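Local coordinates for L-arabinose ABC transporter, periplasmic L-arabinose-binding protein (Burkholderia thailandensis, PDB 4KZK) that binds D-galactose and probably L-arabinose in the periplasm, probably delivering the sugar to an ABC transporter for uptake, at residues D47-Q52 and N239-V244. Sequence-based numbering, arbitrary orientation.
With GAL (beta-D-galactopyranose), chain B.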
# COMPACT_ATOMS: atom_id res chain seq x y z
N ASP A 47 -12.07 2.25 1.69
CA ASP A 47 -12.48 0.94 1.17
C ASP A 47 -11.28 0.01 0.93
O ASP A 47 -11.44 -1.07 0.36
CB ASP A 47 -13.34 1.10 -0.09
CG ASP A 47 -12.62 1.80 -1.22
OD1 ASP A 47 -11.62 2.53 -0.97
OD2 ASP A 47 -13.07 1.67 -2.39
N ASP A 48 -10.10 0.44 1.35
CA ASP A 48 -8.90 -0.40 1.39
C ASP A 48 -8.73 -0.81 2.86
O ASP A 48 -8.57 0.06 3.73
CB ASP A 48 -7.69 0.41 0.90
CG ASP A 48 -6.35 -0.28 1.14
OD1 ASP A 48 -6.31 -1.36 1.76
OD2 ASP A 48 -5.32 0.33 0.72
N PRO A 49 -8.77 -2.12 3.15
CA PRO A 49 -8.78 -2.57 4.55
C PRO A 49 -7.49 -2.23 5.28
O PRO A 49 -7.49 -2.21 6.50
CB PRO A 49 -8.97 -4.07 4.44
CG PRO A 49 -8.48 -4.44 3.08
CD PRO A 49 -8.84 -3.26 2.21
N TRP A 50 -6.41 -1.94 4.56
CA TRP A 50 -5.19 -1.43 5.20
C TRP A 50 -5.48 -0.20 6.05
O TRP A 50 -4.98 -0.09 7.18
CB TRP A 50 -4.11 -1.11 4.14
CG TRP A 50 -2.93 -0.45 4.71
CD1 TRP A 50 -2.58 0.87 4.61
CD2 TRP A 50 -1.93 -1.06 5.51
NE1 TRP A 50 -1.42 1.10 5.29
CE2 TRP A 50 -1.00 -0.07 5.86
CE3 TRP A 50 -1.74 -2.37 6.00
CZ2 TRP A 50 0.11 -0.34 6.67
CZ3 TRP A 50 -0.65 -2.62 6.79
CH2 TRP A 50 0.27 -1.62 7.09
N PHE A 51 -6.29 0.72 5.53
CA PHE A 51 -6.57 1.94 6.27
C PHE A 51 -7.54 1.69 7.40
O PHE A 51 -7.46 2.33 8.44
CB PHE A 51 -7.04 3.05 5.30
CG PHE A 51 -5.94 3.52 4.41
CD1 PHE A 51 -4.86 4.18 4.92
CD2 PHE A 51 -5.94 3.24 3.06
CE1 PHE A 51 -3.80 4.53 4.10
CE2 PHE A 51 -4.88 3.58 2.25
CZ PHE A 51 -3.82 4.25 2.78
N GLN A 52 -8.43 0.74 7.21
CA GLN A 52 -9.27 0.28 8.32
C GLN A 52 -8.39 -0.30 9.43
O GLN A 52 -8.65 -0.11 10.64
CB GLN A 52 -10.33 -0.73 7.83
CG GLN A 52 -11.36 -0.13 6.86
CD GLN A 52 -12.29 0.91 7.49
OE1 GLN A 52 -12.44 0.97 8.70
NE2 GLN A 52 -12.92 1.73 6.65
N ASN A 239 -0.18 -2.81 -4.30
CA ASN A 239 -0.84 -3.36 -3.12
C ASN A 239 -1.71 -4.54 -3.50
O ASN A 239 -1.81 -4.91 -4.67
CB ASN A 239 -1.62 -2.27 -2.34
CG ASN A 239 -2.81 -1.72 -3.09
OD1 ASN A 239 -3.11 -2.13 -4.21
ND2 ASN A 239 -3.51 -0.77 -2.48
N ASP A 240 -2.35 -5.15 -2.50
CA ASP A 240 -3.27 -6.26 -2.73
C ASP A 240 -4.41 -5.89 -3.66
O ASP A 240 -4.82 -6.68 -4.53
CB ASP A 240 -3.85 -6.81 -1.41
CG ASP A 240 -2.82 -7.45 -0.51
OD1 ASP A 240 -1.82 -7.95 -1.02
OD2 ASP A 240 -3.02 -7.47 0.73
N ASP A 241 -4.97 -4.70 -3.47
CA ASP A 241 -6.14 -4.27 -4.22
C ASP A 241 -5.89 -4.22 -5.71
O ASP A 241 -6.67 -4.74 -6.50
CB ASP A 241 -6.58 -2.91 -3.72
CG ASP A 241 -6.86 -2.89 -2.22
OD1 ASP A 241 -6.14 -3.56 -1.49
OD2 ASP A 241 -7.73 -2.11 -1.79
N THR A 242 -4.77 -3.61 -6.10
CA THR A 242 -4.40 -3.52 -7.50
C THR A 242 -4.05 -4.91 -8.02
O THR A 242 -4.55 -5.31 -9.05
CB THR A 242 -3.26 -2.50 -7.71
OG1 THR A 242 -2.16 -2.74 -6.82
CG2 THR A 242 -3.79 -1.14 -7.45
N THR A 243 -3.27 -5.67 -7.28
CA THR A 243 -2.89 -7.02 -7.68
C THR A 243 -4.10 -7.87 -7.99
O THR A 243 -4.13 -8.59 -9.01
CB THR A 243 -1.97 -7.67 -6.62
OG1 THR A 243 -0.80 -6.84 -6.46
CG2 THR A 243 -1.53 -9.05 -7.05
N VAL A 244 -5.11 -7.82 -7.13
CA VAL A 244 -6.33 -8.63 -7.30
C VAL A 244 -7.07 -8.20 -8.57
O VAL A 244 -7.73 -9.01 -9.23
CB VAL A 244 -7.29 -8.50 -6.09
CG1 VAL A 244 -8.74 -8.84 -6.47
CG2 VAL A 244 -6.79 -9.37 -4.97
C1 GAL B . -0.39 3.01 0.37
C2 GAL B . -1.36 2.01 -0.27
C3 GAL B . -1.88 1.07 0.83
C4 GAL B . -0.70 0.44 1.57
C5 GAL B . 0.18 1.54 2.13
C6 GAL B . 1.41 0.98 2.83
O1 GAL B . 0.17 3.78 -0.67
O2 GAL B . -2.42 2.74 -0.85
O3 GAL B . -2.75 0.07 0.29
O4 GAL B . 0.01 -0.43 0.73
O5 GAL B . 0.66 2.32 1.04
O6 GAL B . 2.23 2.02 3.33
O HOH W 1 -10.13 -3.11 -0.92
O HOH W 2 -5.30 -3.76 1.00
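Asp48 and Asp241 bring the two segments closest, their CA atoms 7.4 Å apart, where the starts of helices 49-65 and 240-252 face each other across the sugar cleft of a type I periplasmic binding protein. Helix 49-65 belongs to one lobe and helix 240-252 to the other, and no direct hydrogen bond joins the segments; galactose and two waters do the bridging. Asp48 and Asn239 are the N-caps of their helices, and each side chain divides its work between cap and sugar. On Asp48, CG lies anti to the backbone N (chi1 169°), which carries the carboxylate toward the cleft; there OD2 accepts from GAL O3 at 2.6 Å, while OD1 takes the capping bond from Trp50 N, which comes in from above the carboxylate plane. On Asn239, OD1 caps Thr242 N at 2.9 Å, and ND2 donates to GAL O3 at 3.0 Å along an almost straight N-H...O line of 177°. One sugar hydroxyl thus gives its proton to one lobe and accepts from the other, consistent with a cleft closed around its ligand. Trp50 lays one face over GAL C4, with CD1 3.6 Å from that carbon; its NE1 is tied to Asp123, and its CD1 in turn sits over the ring centre of Phe51. The side chains of Asp48 and Asp241 cross at about a right angle, their carboxylate planes 60° apart, with OD1 of Asp48 3.9 Å from OD2 of Asp241, a like-charge pair. One water donates to Asp47 O and Asp241 OD2; the second probably eases the repulsion by donating to both carboxylates, to Asp48 OD1 at 2.7 Å and Asp241 OD1 at 2.6 Å.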